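Local coordinates for 450aa long hypothetical fmu protein (Pyrococcus horikoshii, PDB 2YXL) that probably methylates cytosine at C5 in RNA, as a SAM-dependent methyltransferase of the RsmB/NOP family, and is seen here with bound sinefungin, at residues A17-I22 with D116-R121; W153-P158 with E172-F177; S188-T193 with I242-A247; C390-E395 with R430-R435. All blocks are in the same frame, centred on the assembly; numbering follows the deposited sequence.

Overall arrangement
The four contacts follow one another along the chain and run from a helical N-terminal part toward the SAM-binding methyltransferase domain. Contact 1 joins two helices far from the cofactor site, its centre about 36 Å from that of contact 4, on the opposite side of the chain's centre. Contacts 2 and 4, centres about 14 Å apart, touch directly: Glu-172 forms a salt bridge with Arg-435 and probably a hydrogen bond with His-434. Contact 3 approaches contact 4 to about 4 Å between nearest atoms without touching it. Both lie near the cofactor site: the side chain of Gln-244 is about 5 Å and that of Ser-391 about 10 Å from sinefungin, and contact 4 holds Cys-390, the predicted nucleophile.

Contact 1 (A17-I22 with D116-R121); sequences AIIEAI and DFISSR
The ring of Phe-117 receives Glu-20 at its edge, where OE2 lies near the ring plane 3.4 Å from CZ, while CG of Arg-121 sits over the rim of one face. The guanidinium of Arg-121 in turn has Phe-117 CE2 over one face and Glu-20 OE1 at its edge. This helix-helix crossing joins helices 12-24 and 104-121 in an all-helical region that probably corresponds to the NusB-like N-terminal domain of RsmB. The segment axes stay 11.1 Å apart and cross at -44°, a spacing bridged by long side chains. Arg-121 NH2 donates to Glu-20 OE1 over 3.0 Å in a fairly straight salt-bridge bond, reaching the oxygen from above the carboxylate plane; the two flat groups stand 77° apart. Lys-41 adds a weak, long ion pair to Glu-20, and Trp-85 of helix 84-99 touches both members of the bridge. An alanine at Glu-20 is likely to leave Arg-121 without its carboxylate mate and its guanidinium freer to turn away from Phe-117 CE2. Ile-19 supplies the apolar part: chi1 of -66° puts CG1 beside the backbone N and leaves CG2 anti to it, 4.2 Å from Phe-117 CE1 and 4.0 Å from Ile-118 CG2.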
loop_
_atom_site.group_PDB
_atom_site.type_symbol
_atom_site.label_atom_id
_atom_site.label_comp_id
_atom_site.label_asym_id
_atom_site.label_seq_id
_atom_site.Cartn_x
_atom_site.Cartn_y
_atom_site.Cartn_z
ATOM N N ALA A 17 21.942 1.674 -5.782
ATOM C CA ALA A 17 20.847 1.113 -4.995
ATOM C C ALA A 17 19.500 1.812 -5.205
ATOM O O ALA A 17 18.506 1.140 -5.493
ATOM C CB ALA A 17 21.216 1.074 -3.509
ATOM N N ILE A 18 19.453 3.140 -5.064
ATOM C CA ILE A 18 18.178 3.858 -5.227
ATOM C C ILE A 18 17.719 3.862 -6.672
ATOM O O ILE A 18 16.523 3.813 -6.931
ATOM C CB ILE A 18 18.174 5.340 -4.740
ATOM C CG1 ILE A 18 19.552 5.810 -4.294
ATOM C CG2 ILE A 18 17.064 5.573 -3.703
ATOM C CD1 ILE A 18 20.331 6.452 -5.403
ATOM N N ILE A 19 18.666 3.938 -7.607
ATOM C CA ILE A 19 18.336 3.872 -9.027
ATOM C C ILE A 19 17.621 2.556 -9.324
ATOM O O ILE A 19 16.549 2.560 -9.929
ATOM C CB ILE A 19 19.575 4.056 -9.945
ATOM C CG1 ILE A 19 20.140 5.473 -9.797
ATOM C CG2 ILE A 19 19.207 3.773 -11.415
ATOM C CD1 ILE A 19 21.495 5.684 -10.449
ATOM N N GLU A 20 18.201 1.442 -8.874
ATOM C CA GLU A 20 17.584 0.131 -9.061
ATOM C C GLU A 20 16.252 0.009 -8.310
ATOM O O GLU A 20 15.310 -0.601 -8.816
ATOM C CB GLU A 20 18.552 -1.005 -8.698
ATOM C CG GLU A 20 17.953 -2.412 -8.837
ATOM C CD GLU A 20 18.842 -3.401 -9.590
ATOM O OE1 GLU A 20 18.293 -4.384 -10.135
ATOM O OE2 GLU A 20 20.076 -3.208 -9.647
ATOM N N ALA A 21 16.169 0.607 -7.123
ATOM C CA ALA A 21 14.932 0.581 -6.338
ATOM C C ALA A 21 13.820 1.374 -7.017
ATOM O O ALA A 21 12.667 0.940 -7.042
ATOM C CB ALA A 21 15.176 1.100 -4.922
ATOM N N ILE A 22 14.179 2.534 -7.563
ATOM C CA ILE A 22 13.236 3.392 -8.270
ATOM C C ILE A 22 12.810 2.745 -9.590
ATOM O O ILE A 22 11.632 2.799 -9.962
ATOM C CB ILE A 22 13.813 4.822 -8.479
ATOM C CG1 ILE A 22 13.990 5.543 -7.129
ATOM C CG2 ILE A 22 12.948 5.653 -9.414
ATOM C CD1 ILE A 22 12.716 5.698 -6.288
ATOM N N ASP A 116 27.630 4.925 -15.464
ATOM C CA ASP A 116 28.195 3.621 -15.779
ATOM C C ASP A 116 27.211 2.497 -15.487
ATOM O O ASP A 116 27.093 1.550 -16.271
ATOM C CB ASP A 116 29.492 3.397 -15.001
ATOM C CG ASP A 116 30.318 2.252 -15.556
ATOM O OD1 ASP A 116 30.299 2.031 -16.789
ATOM O OD2 ASP A 116 30.998 1.578 -14.756
ATOM N N PHE A 117 26.502 2.616 -14.368
ATOM C CA PHE A 117 25.553 1.595 -13.934
ATOM C C PHE A 117 24.394 1.409 -14.916
ATOM O O PHE A 117 24.064 0.277 -15.274
ATOM C CB PHE A 117 25.034 1.901 -12.521
ATOM C CG PHE A 117 23.992 0.930 -12.026
ATOM C CD1 PHE A 117 22.711 1.371 -11.713
ATOM C CD2 PHE A 117 24.291 -0.422 -11.870
ATOM C CE1 PHE A 117 21.739 0.481 -11.249
ATOM C CE2 PHE A 117 23.330 -1.320 -11.408
ATOM C CZ PHE A 117 22.051 -0.869 -11.096
ATOM N N ILE A 118 23.789 2.509 -15.357
ATOM C CA ILE A 118 22.657 2.412 -16.283
ATOM C C ILE A 118 23.090 1.998 -17.687
ATOM O O ILE A 118 22.321 1.364 -18.413
ATOM C CB ILE A 118 21.744 3.682 -16.287
ATOM C CG1 ILE A 118 22.471 4.907 -16.856
ATOM C CG2 ILE A 118 21.184 3.951 -14.877
ATOM C CD1 ILE A 118 21.608 6.165 -16.914
ATOM N N SER A 119 24.332 2.330 -18.048
ATOM C CA SER A 119 24.958 1.826 -19.270
ATOM C C SER A 119 25.069 0.304 -19.271
ATOM O O SER A 119 24.735 -0.339 -20.261
ATOM C CB SER A 119 26.347 2.434 -19.467
ATOM O OG SER A 119 26.274 3.667 -20.151
ATOM N N SER A 120 25.527 -0.266 -18.157
ATOM C CA SER A 120 25.687 -1.716 -18.036
ATOM C C SER A 120 24.347 -2.459 -18.035
ATOM O O SER A 120 24.278 -3.627 -18.421
ATOM C CB SER A 120 26.494 -2.071 -16.784
ATOM O OG SER A 120 25.769 -1.752 -15.612
ATOM N N ARG A 121 23.288 -1.778 -17.601
ATOM C CA ARG A 121 21.941 -2.343 -17.648
ATOM C C ARG A 121 21.261 -2.139 -19.004
ATOM O O ARG A 121 20.272 -2.806 -19.306
ATOM C CB ARG A 121 21.068 -1.786 -16.516
ATOM C CG ARG A 121 21.463 -2.267 -15.116
ATOM C CD ARG A 121 21.385 -3.790 -14.987
ATOM N NE ARG A 121 21.991 -4.268 -13.744
ATOM C CZ ARG A 121 21.317 -4.547 -12.628
ATOM N NH1 ARG A 121 21.963 -4.973 -11.552
ATOM N NH2 ARG A 121 19.997 -4.407 -12.581
#

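Contact 2 (W153-P158 with E172-F177); sequences WKYLAP and ETEDFF
Tyr-155, at the end of helix 147-155, and Phe-177 of helix 173-181 bring their CA atoms within 5.8 Å, and the chain then leaves the helix at Leu-156 with positive phi, which turns Ala-157 back toward Phe-177. Tyr-155 CB stands over one face of Phe-177 in a CH-pi contact, 4.2 Å from the ring centroid. Beyond it, with CG anti to the carbonyl carbon (chi1 -66°), the Tyr-155 ring runs nearly parallel to that of Phe-177, planes 7° apart, but slid so far that they barely overlap, centroids 5.1 Å apart. Phe-176 CD1 covers the opposite face of Phe-177, and the methyl of Ala-157 approaches CE2 of Phe-177 obliquely at 3.6 Å. Farther out, the Tyr-155 side chain crosses that of Glu-174 at about a right angle, Tyr-155 OH lying 4.0 Å from Glu-174 CB. A glycine in place of Tyr-155 would probably bare this face of Phe-177 and leave the Glu-174 chain without the ring it rests against. Tyr-155 O accepts a hydrogen bond from Asn-181 ND2. With Tyr-155 also on Ile-162 and Thr-173 on Val-165, the arrangement is three consecutive helices joined by short turns, 147-155 and 173-181 meeting beside helix 159-169.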
loop_
_atom_site.group_PDB
_atom_site.type_symbol
_atom_site.label_atom_id
_atom_site.label_comp_id
_atom_site.label_asym_id
_atom_site.label_seq_id
_atom_site.Cartn_x
_atom_site.Cartn_y
_atom_site.Cartn_z
ATOM N N TRP A 153 2.516 21.890 -5.463
ATOM C CA TRP A 153 3.767 21.820 -4.703
ATOM C C TRP A 153 3.584 21.837 -3.181
ATOM O O TRP A 153 4.430 21.318 -2.453
ATOM C CB TRP A 153 4.735 22.921 -5.140
ATOM C CG TRP A 153 5.575 22.543 -6.328
ATOM C CD1 TRP A 153 5.429 22.985 -7.612
ATOM C CD2 TRP A 153 6.690 21.639 -6.341
ATOM N NE1 TRP A 153 6.382 22.415 -8.424
ATOM C CE2 TRP A 153 7.170 21.586 -7.670
ATOM C CE3 TRP A 153 7.329 20.869 -5.359
ATOM C CZ2 TRP A 153 8.261 20.796 -8.044
ATOM C CZ3 TRP A 153 8.413 20.083 -5.731
ATOM C CH2 TRP A 153 8.869 20.054 -7.063
ATOM N N LYS A 154 2.492 22.427 -2.701
ATOM C CA LYS A 154 2.221 22.452 -1.263
ATOM C C LYS A 154 1.706 21.113 -0.737
ATOM O O LYS A 154 2.104 20.675 0.344
ATOM C CB LYS A 154 1.260 23.585 -0.884
ATOM C CG LYS A 154 1.961 24.895 -0.552
ATOM C CD LYS A 154 1.120 25.760 0.385
ATOM C CE LYS A 154 1.895 26.988 0.847
ATOM N NZ LYS A 154 1.126 27.808 1.826
ATOM N N TYR A 155 0.822 20.470 -1.496
ATOM C CA TYR A 155 0.251 19.192 -1.079
ATOM C C TYR A 155 1.021 17.989 -1.618
ATOM O O TYR A 155 0.798 16.862 -1.173
ATOM C CB TYR A 155 -1.223 19.086 -1.487
ATOM C CG TYR A 155 -2.159 20.061 -0.799
ATOM C CD1 TYR A 155 -3.393 20.372 -1.364
ATOM C CD2 TYR A 155 -1.818 20.674 0.409
ATOM C CE1 TYR A 155 -4.267 21.262 -0.747
ATOM C CE2 TYR A 155 -2.684 21.570 1.032
ATOM C CZ TYR A 155 -3.907 21.857 0.447
ATOM O OH TYR A 155 -4.775 22.738 1.048
ATOM N N LEU A 156 1.927 18.239 -2.564
ATOM C CA LEU A 156 2.658 17.184 -3.278
ATOM C C LEU A 156 1.681 16.187 -3.911
ATOM O O LEU A 156 1.784 14.978 -3.706
ATOM C CB LEU A 156 3.680 16.484 -2.363
ATOM C CG LEU A 156 4.670 17.343 -1.556
ATOM C CD1 LEU A 156 5.525 16.477 -0.638
ATOM C CD2 LEU A 156 5.553 18.205 -2.451
ATOM N N ALA A 157 0.730 16.718 -4.674
ATOM C CA ALA A 157 -0.357 15.925 -5.250
ATOM C C ALA A 157 -0.887 16.565 -6.534
ATOM O O ALA A 157 -0.812 17.786 -6.686
ATOM C CB ALA A 157 -1.487 15.764 -4.232
ATOM N N PRO A 158 -1.430 15.746 -7.462
ATOM C CA PRO A 158 -1.996 16.326 -8.683
ATOM C C PRO A 158 -3.278 17.100 -8.392
ATOM O O PRO A 158 -4.010 16.760 -7.459
ATOM C CB PRO A 158 -2.290 15.103 -9.555
ATOM C CG PRO A 158 -2.460 13.986 -8.597
ATOM C CD PRO A 158 -1.552 14.276 -7.440
ATOM N N GLU A 172 -10.539 19.804 6.245
ATOM C CA GLU A 172 -9.555 18.805 6.669
ATOM C C GLU A 172 -8.577 18.384 5.570
ATOM O O GLU A 172 -7.681 17.573 5.816
ATOM C CB GLU A 172 -10.266 17.577 7.253
ATOM C CG GLU A 172 -10.961 17.837 8.588
ATOM C CD GLU A 172 -11.672 16.614 9.151
ATOM O OE1 GLU A 172 -11.345 15.475 8.752
ATOM O OE2 GLU A 172 -12.560 16.797 10.008
ATOM N N THR A 173 -8.741 18.942 4.369
ATOM C CA THR A 173 -7.914 18.585 3.208
ATOM C C THR A 173 -6.416 18.782 3.458
ATOM O O THR A 173 -5.611 17.909 3.126
ATOM C CB THR A 173 -8.352 19.355 1.934
ATOM O OG1 THR A 173 -9.749 19.143 1.706
ATOM C CG2 THR A 173 -7.577 18.886 0.706
ATOM N N GLU A 174 -6.051 19.922 4.042
ATOM C CA GLU A 174 -4.651 20.227 4.345
ATOM C C GLU A 174 -4.047 19.219 5.329
ATOM O O GLU A 174 -2.935 18.737 5.121
ATOM C CB GLU A 174 -4.508 21.660 4.872
ATOM C CG GLU A 174 -3.063 22.139 5.009
ATOM C CD GLU A 174 -2.939 23.622 5.333
ATOM O OE1 GLU A 174 -1.952 24.240 4.882
ATOM O OE2 GLU A 174 -3.815 24.175 6.034
ATOM N N ASP A 175 -4.793 18.900 6.386
ATOM C CA ASP A 175 -4.354 17.931 7.391
ATOM C C ASP A 175 -4.183 16.525 6.814
ATOM O O ASP A 175 -3.240 15.811 7.179
ATOM C CB ASP A 175 -5.316 17.905 8.583
ATOM C CG ASP A 175 -5.168 19.120 9.483
ATOM O OD1 ASP A 175 -4.027 19.599 9.668
ATOM O OD2 ASP A 175 -6.195 19.589 10.018
ATOM N N PHE A 176 -5.091 16.144 5.914
ATOM C CA PHE A 176 -5.014 14.859 5.220
ATOM C C PHE A 176 -3.701 14.721 4.463
ATOM O O PHE A 176 -2.996 13.719 4.607
ATOM C CB PHE A 176 -6.193 14.679 4.259
ATOM C CG PHE A 176 -6.057 13.487 3.346
ATOM C CD1 PHE A 176 -5.575 13.638 2.048
ATOM C CD2 PHE A 176 -6.401 12.210 3.787
ATOM C CE1 PHE A 176 -5.441 12.539 1.203
ATOM C CE2 PHE A 176 -6.271 11.105 2.949
ATOM C CZ PHE A 176 -5.790 11.271 1.652
ATOM N N PHE A 177 -3.379 15.730 3.656
ATOM C CA PHE A 177 -2.147 15.701 2.876
ATOM C C PHE A 177 -0.903 15.804 3.751
ATOM O O PHE A 177 0.115 15.199 3.440
ATOM C CB PHE A 177 -2.160 16.742 1.751
ATOM C CG PHE A 177 -3.010 16.341 0.579
ATOM C CD1 PHE A 177 -4.235 16.958 0.345
ATOM C CD2 PHE A 177 -2.601 15.323 -0.278
ATOM C CE1 PHE A 177 -5.032 16.580 -0.734
ATOM C CE2 PHE A 177 -3.394 14.935 -1.352
ATOM C CZ PHE A 177 -4.611 15.568 -1.583
#

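Contact 3 (S188-T193 with I242-A247); sequences SIRVNT and IVQEEA
Backbone bonds pair Arg-190 with Ile-242 as a hydrogen-bonded antiparallel pair: Arg-190 N gives to Ile-242 O over 2.7 Å, and Ile-242 N returns a bond to Arg-190 O over 3.0 Å. Ile-189 and Val-243 form the adjoining non-hydrogen-bonded pair. Past it the pairing distorts as the second chain turns toward helix 246-255: Gln-244 N still reaches Ser-188 O at 3.1 Å, in a bent bond (141°) from above the carbonyl plane. The side chain of Ser-188 adds a second link there, its OG giving to Gln-244 O at 2.8 Å. Among polar side chains, Arg-190 NH1 donates to Gln-244 OE1 over 3.0 Å. The acceptor lies near the guanidinium plane, whereas the donor stands well above the amide plane. A bend at chi3 (76°) turns the guanidinium toward that amide, and its NH2 forms a salt bridge with Glu-279 of helix 272-280. In packing, Ile-242 CG2 covers one face of the guanidinium, 3.5 Å from Arg-190 NH1; the apolar pair, on the other sheet face, is Ile-189 CG2 with Val-243 CG2 at 4.4 Å. The strands are neighbours in the four-stranded antiparallel sheet (order 2-3-1-4), 241-243 at its edge, consistent with the ferredoxin-like domain of this family. Since Gln-244 also touches Lys-273, predicted to bind S-adenosyl-L-methionine, the Arg-190 bond probably helps position this amide behind the cofactor pocket.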
loop_
_atom_site.group_PDB
_atom_site.type_symbol
_atom_site.label_atom_id
_atom_site.label_comp_id
_atom_site.label_asym_id
_atom_site.label_seq_id
_atom_site.Cartn_x
_atom_site.Cartn_y
_atom_site.Cartn_z
ATOM N N SER A 188 3.621 -1.326 10.220
ATOM C CA SER A 188 2.553 -1.943 10.985
ATOM C C SER A 188 2.508 -3.451 10.743
ATOM O O SER A 188 2.492 -3.903 9.598
ATOM C CB SER A 188 1.220 -1.292 10.627
ATOM O OG SER A 188 0.178 -1.786 11.449
ATOM N N ILE A 189 2.498 -4.224 11.828
ATOM C CA ILE A 189 2.461 -5.691 11.757
ATOM C C ILE A 189 1.393 -6.280 12.679
ATOM O O ILE A 189 1.028 -5.670 13.686
ATOM C CB ILE A 189 3.842 -6.346 12.086
ATOM C CG1 ILE A 189 4.323 -5.960 13.495
ATOM C CG2 ILE A 189 4.887 -5.991 11.026
ATOM C CD1 ILE A 189 5.425 -6.852 14.046
ATOM N N ARG A 190 0.889 -7.461 12.326
ATOM C CA ARG A 190 -0.042 -8.188 13.185
ATOM C C ARG A 190 0.631 -9.428 13.757
ATOM O O ARG A 190 1.369 -10.123 13.054
ATOM C CB ARG A 190 -1.314 -8.579 12.427
ATOM C CG ARG A 190 -2.498 -8.873 13.343
ATOM C CD ARG A 190 -3.700 -9.451 12.600
ATOM N NE ARG A 190 -3.514 -10.861 12.262
ATOM C CZ ARG A 190 -3.338 -11.331 11.029
ATOM N NH1 ARG A 190 -3.338 -10.515 9.978
ATOM N NH2 ARG A 190 -3.173 -12.632 10.845
ATOM N N VAL A 191 0.376 -9.690 15.037
ATOM C CA VAL A 191 0.893 -10.874 15.713
ATOM C C VAL A 191 -0.075 -12.044 15.524
ATOM O O VAL A 191 -1.268 -11.930 15.816
ATOM C CB VAL A 191 1.148 -10.602 17.224
ATOM C CG1 VAL A 191 1.436 -11.894 17.986
ATOM C CG2 VAL A 191 2.297 -9.623 17.400
ATOM N N ASN A 192 0.453 -13.157 15.019
ATOM C CA ASN A 192 -0.321 -14.376 14.808
ATOM C C ASN A 192 -0.579 -15.096 16.131
ATOM O O ASN A 192 0.274 -15.845 16.619
ATOM C CB ASN A 192 0.407 -15.288 13.806
ATOM C CG ASN A 192 -0.371 -16.560 13.473
ATOM O OD1 ASN A 192 0.200 -17.521 12.961
ATOM N ND2 ASN A 192 -1.668 -16.568 13.753
ATOM N N THR A 193 -1.763 -14.863 16.698
ATOM C CA THR A 193 -2.154 -15.433 17.994
ATOM C C THR A 193 -2.199 -16.959 17.976
ATOM O O THR A 193 -2.102 -17.606 19.018
ATOM C CB THR A 193 -3.527 -14.909 18.463
ATOM O OG1 THR A 193 -4.510 -15.148 17.446
ATOM C CG2 THR A 193 -3.459 -13.420 18.770
ATOM N N ILE A 242 2.913 -10.791 10.579
ATOM C CA ILE A 242 2.584 -10.479 9.186
ATOM C C ILE A 242 2.354 -8.970 9.036
ATOM O O ILE A 242 1.801 -8.332 9.934
ATOM C CB ILE A 242 1.347 -11.296 8.688
ATOM C CG1 ILE A 242 1.087 -11.056 7.194
ATOM C CG2 ILE A 242 0.098 -11.006 9.543
ATOM C CD1 ILE A 242 0.134 -12.062 6.542
ATOM N N VAL A 243 2.794 -8.403 7.914
ATOM C CA VAL A 243 2.605 -6.974 7.646
ATOM C C VAL A 243 1.137 -6.681 7.347
ATOM O O VAL A 243 0.583 -7.184 6.374
ATOM C CB VAL A 243 3.493 -6.469 6.470
ATOM C CG1 VAL A 243 3.288 -4.973 6.234
ATOM C CG2 VAL A 243 4.964 -6.756 6.739
ATOM N N GLN A 244 0.513 -5.876 8.201
ATOM C CA GLN A 244 -0.878 -5.470 8.023
ATOM C C GLN A 244 -1.138 -4.150 8.737
ATOM O O GLN A 244 -0.680 -3.945 9.861
ATOM C CB GLN A 244 -1.843 -6.548 8.549
ATOM C CG GLN A 244 -3.316 -6.207 8.342
ATOM C CD GLN A 244 -4.272 -7.302 8.789
ATOM O OE1 GLN A 244 -4.317 -7.671 9.967
ATOM N NE2 GLN A 244 -5.067 -7.807 7.849
ATOM N N GLU A 245 -1.884 -3.269 8.076
ATOM C CA GLU A 245 -2.309 -2.005 8.665
ATOM C C GLU A 245 -3.371 -2.235 9.728
ATOM O O GLU A 245 -4.118 -3.214 9.668
ATOM C CB GLU A 245 -2.849 -1.055 7.590
ATOM C CG GLU A 245 -1.836 -0.650 6.518
ATOM C CD GLU A 245 -0.666 0.174 7.056
ATOM O OE1 GLU A 245 -0.758 0.741 8.170
ATOM O OE2 GLU A 245 0.357 0.259 6.350
ATOM N N GLU A 246 -3.429 -1.326 10.702
ATOM C CA GLU A 246 -4.417 -1.396 11.776
ATOM C C GLU A 246 -5.849 -1.478 11.225
ATOM O O GLU A 246 -6.642 -2.309 11.671
ATOM C CB GLU A 246 -4.267 -0.203 12.728
ATOM C CG GLU A 246 -5.119 -0.294 13.990
ATOM C CD GLU A 246 -5.146 1.005 14.770
ATOM O OE1 GLU A 246 -4.442 1.099 15.799
ATOM O OE2 GLU A 246 -5.855 1.943 14.353
ATOM N N ALA A 247 -6.156 -0.621 10.252
ATOM C CA ALA A 247 -7.475 -0.582 9.619
ATOM C C ALA A 247 -7.887 -1.929 9.009
ATOM O O ALA A 247 -9.044 -2.338 9.112
ATOM C CB ALA A 247 -7.527 0.521 8.570
#

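Contact 4 (C390-E395 with R430-R435); sequences CSIFKE and RAWPHR
Arg-430 and Trp-432 close in on Ile-392, and here the contact is close-fitting. The extended Arg-430 chain brings its guanidinium end-on to a single oxygen: NH1 (2.9 Å) and NH2 (3.1 Å) both hydrogen-bond Ile-392 O in bent bonds (147° and 136°), from the same side, above the carbonyl plane. NE of Arg-430 forms a salt bridge with Glu-398, which further fixes the flat group. Beside it, CG2 of Ile-392 approaches CZ3 of Trp-432 obliquely at 3.5 Å. The other side is looser: Phe-393 O stays 3.7 Å from Arg-430 NH2, and partly exposed Lys-394 brings CG to 4.3 Å from that nitrogen while its amine leads away. The loop is braced by an ST turn, Ser-391 OG accepting from Phe-393 N and itself hydrogen-bonding Glu-396, just after Cys-390, the predicted nucleophile. Ile-392 continues onto Val-165 and Phe-176, and Trp-432 onto Ile-168 and Leu-169, so the loop after strand 383-389 and the end of strand 429-431 lie against helices 159-169 and 173-181.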
loop_
_atom_site.group_PDB
_atom_site.type_symbol
_atom_site.label_atom_id
_atom_site.label_comp_id
_atom_site.label_asym_id
_atom_site.label_seq_id
_atom_site.Cartn_x
_atom_site.Cartn_y
_atom_site.Cartn_z
ATOM N N CYS A 390 -9.694 0.083 0.727
ATOM C CA CYS A 390 -8.738 1.047 1.252
ATOM C C CYS A 390 -8.715 2.267 0.334
ATOM O O CYS A 390 -7.660 2.764 -0.052
ATOM C CB CYS A 390 -7.354 0.424 1.430
ATOM S SG CYS A 390 -6.779 -0.477 -0.003
ATOM N N SER A 391 -9.913 2.730 -0.013
ATOM C CA SER A 391 -10.104 3.905 -0.849
ATOM C C SER A 391 -10.872 4.963 -0.067
ATOM O O SER A 391 -11.669 4.636 0.812
ATOM C CB SER A 391 -10.867 3.532 -2.121
ATOM O OG SER A 391 -11.281 4.691 -2.827
ATOM N N ILE A 392 -10.633 6.230 -0.394
ATOM C CA ILE A 392 -11.316 7.334 0.278
ATOM C C ILE A 392 -12.469 7.902 -0.549
ATOM O O ILE A 392 -13.207 8.769 -0.075
ATOM C CB ILE A 392 -10.342 8.472 0.662
ATOM C CG1 ILE A 392 -9.579 8.970 -0.569
ATOM C CG2 ILE A 392 -9.394 8.004 1.776
ATOM C CD1 ILE A 392 -9.095 10.405 -0.466
ATOM N N PHE A 393 -12.623 7.406 -1.774
ATOM C CA PHE A 393 -13.630 7.922 -2.695
ATOM C C PHE A 393 -15.024 7.386 -2.395
ATOM O O PHE A 393 -15.204 6.186 -2.165
ATOM C CB PHE A 393 -13.253 7.604 -4.146
ATOM C CG PHE A 393 -11.932 8.183 -4.578
ATOM C CD1 PHE A 393 -10.972 7.373 -5.179
ATOM C CD2 PHE A 393 -11.646 9.533 -4.389
ATOM C CE1 PHE A 393 -9.746 7.896 -5.594
ATOM C CE2 PHE A 393 -10.421 10.066 -4.796
ATOM C CZ PHE A 393 -9.472 9.244 -5.401
ATOM N N LYS A 394 -16.005 8.284 -2.405
ATOM C CA LYS A 394 -17.403 7.916 -2.183
ATOM C C LYS A 394 -17.912 6.948 -3.250
ATOM O O LYS A 394 -18.716 6.067 -2.948
ATOM C CB LYS A 394 -18.294 9.162 -2.133
ATOM C CG LYS A 394 -18.133 9.994 -0.869
ATOM C CD LYS A 394 -18.804 11.350 -1.009
ATOM C CE LYS A 394 -18.479 12.250 0.172
ATOM N NZ LYS A 394 -18.978 13.640 -0.031
ATOM N N GLU A 395 -17.427 7.114 -4.482
ATOM C CA GLU A 395 -17.811 6.265 -5.620
ATOM C C GLU A 395 -17.580 4.773 -5.393
ATOM O O GLU A 395 -18.345 3.943 -5.885
ATOM C CB GLU A 395 -17.083 6.705 -6.892
ATOM C CG GLU A 395 -17.844 7.716 -7.749
ATOM C CD GLU A 395 -17.975 9.091 -7.105
ATOM O OE1 GLU A 395 -18.900 9.833 -7.497
ATOM O OE2 GLU A 395 -17.161 9.433 -6.216
ATOM N N ARG A 430 -15.462 4.861 8.605
ATOM C CA ARG A 430 -14.272 5.269 7.865
ATOM C C ARG A 430 -13.078 5.516 8.788
ATOM O O ARG A 430 -13.228 6.076 9.879
ATOM C CB ARG A 430 -14.548 6.524 7.036
ATOM C CG ARG A 430 -15.263 6.270 5.723
ATOM C CD ARG A 430 -15.440 7.569 4.958
ATOM N NE ARG A 430 -15.883 7.350 3.585
ATOM C CZ ARG A 430 -15.130 7.535 2.502
ATOM N NH1 ARG A 430 -13.873 7.950 2.615
ATOM N NH2 ARG A 430 -15.639 7.311 1.296
ATOM N N ALA A 431 -11.905 5.080 8.340
ATOM C CA ALA A 431 -10.639 5.427 8.972
ATOM C C ALA A 431 -9.939 6.464 8.108
ATOM O O ALA A 431 -10.049 6.442 6.877
ATOM C CB ALA A 431 -9.764 4.195 9.140
ATOM N N TRP A 432 -9.233 7.380 8.764
ATOM C CA TRP A 432 -8.506 8.446 8.084
ATOM C C TRP A 432 -7.087 8.569 8.631
ATOM O O TRP A 432 -6.885 8.485 9.846
ATOM C CB TRP A 432 -9.236 9.778 8.252
ATOM C CG TRP A 432 -10.562 9.843 7.564
ATOM C CD1 TRP A 432 -11.792 9.661 8.133
ATOM C CD2 TRP A 432 -10.800 10.122 6.177
ATOM N NE1 TRP A 432 -12.779 9.808 7.187
ATOM C CE2 TRP A 432 -12.199 10.090 5.978
ATOM C CE3 TRP A 432 -9.966 10.392 5.082
ATOM C CZ2 TRP A 432 -12.785 10.319 4.728
ATOM C CZ3 TRP A 432 -10.548 10.623 3.840
ATOM C CH2 TRP A 432 -11.946 10.584 3.674
ATOM N N PRO A 433 -6.099 8.778 7.739
ATOM C CA PRO A 433 -4.698 8.942 8.149
ATOM C C PRO A 433 -4.484 10.084 9.143
ATOM O O PRO A 433 -3.768 9.909 10.128
ATOM C CB PRO A 433 -3.976 9.238 6.827
ATOM C CG PRO A 433 -4.861 8.661 5.774
ATOM C CD PRO A 433 -6.253 8.856 6.272
ATOM N N HIS A 434 -5.117 11.228 8.893
ATOM C CA HIS A 434 -4.931 12.423 9.722
ATOM C C HIS A 434 -5.699 12.374 11.044
ATOM O O HIS A 434 -5.394 13.133 11.966
ATOM C CB HIS A 434 -5.279 13.693 8.931
ATOM C CG HIS A 434 -6.717 13.782 8.516
ATOM N ND1 HIS A 434 -7.291 12.904 7.621
ATOM C CD2 HIS A 434 -7.691 14.654 8.866
ATOM C CE1 HIS A 434 -8.560 13.226 7.445
ATOM N NE2 HIS A 434 -8.828 14.286 8.188
ATOM N N ARG A 435 -6.686 11.484 11.136
ATOM C CA ARG A 435 -7.444 11.300 12.378
ATOM C C ARG A 435 -6.963 10.102 13.195
ATOM O O ARG A 435 -6.999 10.138 14.422
ATOM C CB ARG A 435 -8.942 11.137 12.096
ATOM C CG ARG A 435 -9.618 12.332 11.447
ATOM C CD ARG A 435 -11.117 12.105 11.364
ATOM N NE ARG A 435 -11.744 12.866 10.284
ATOM C CZ ARG A 435 -12.997 12.691 9.863
ATOM N NH1 ARG A 435 -13.776 11.771 10.420
ATOM N NH2 ARG A 435 -13.471 13.437 8.872
#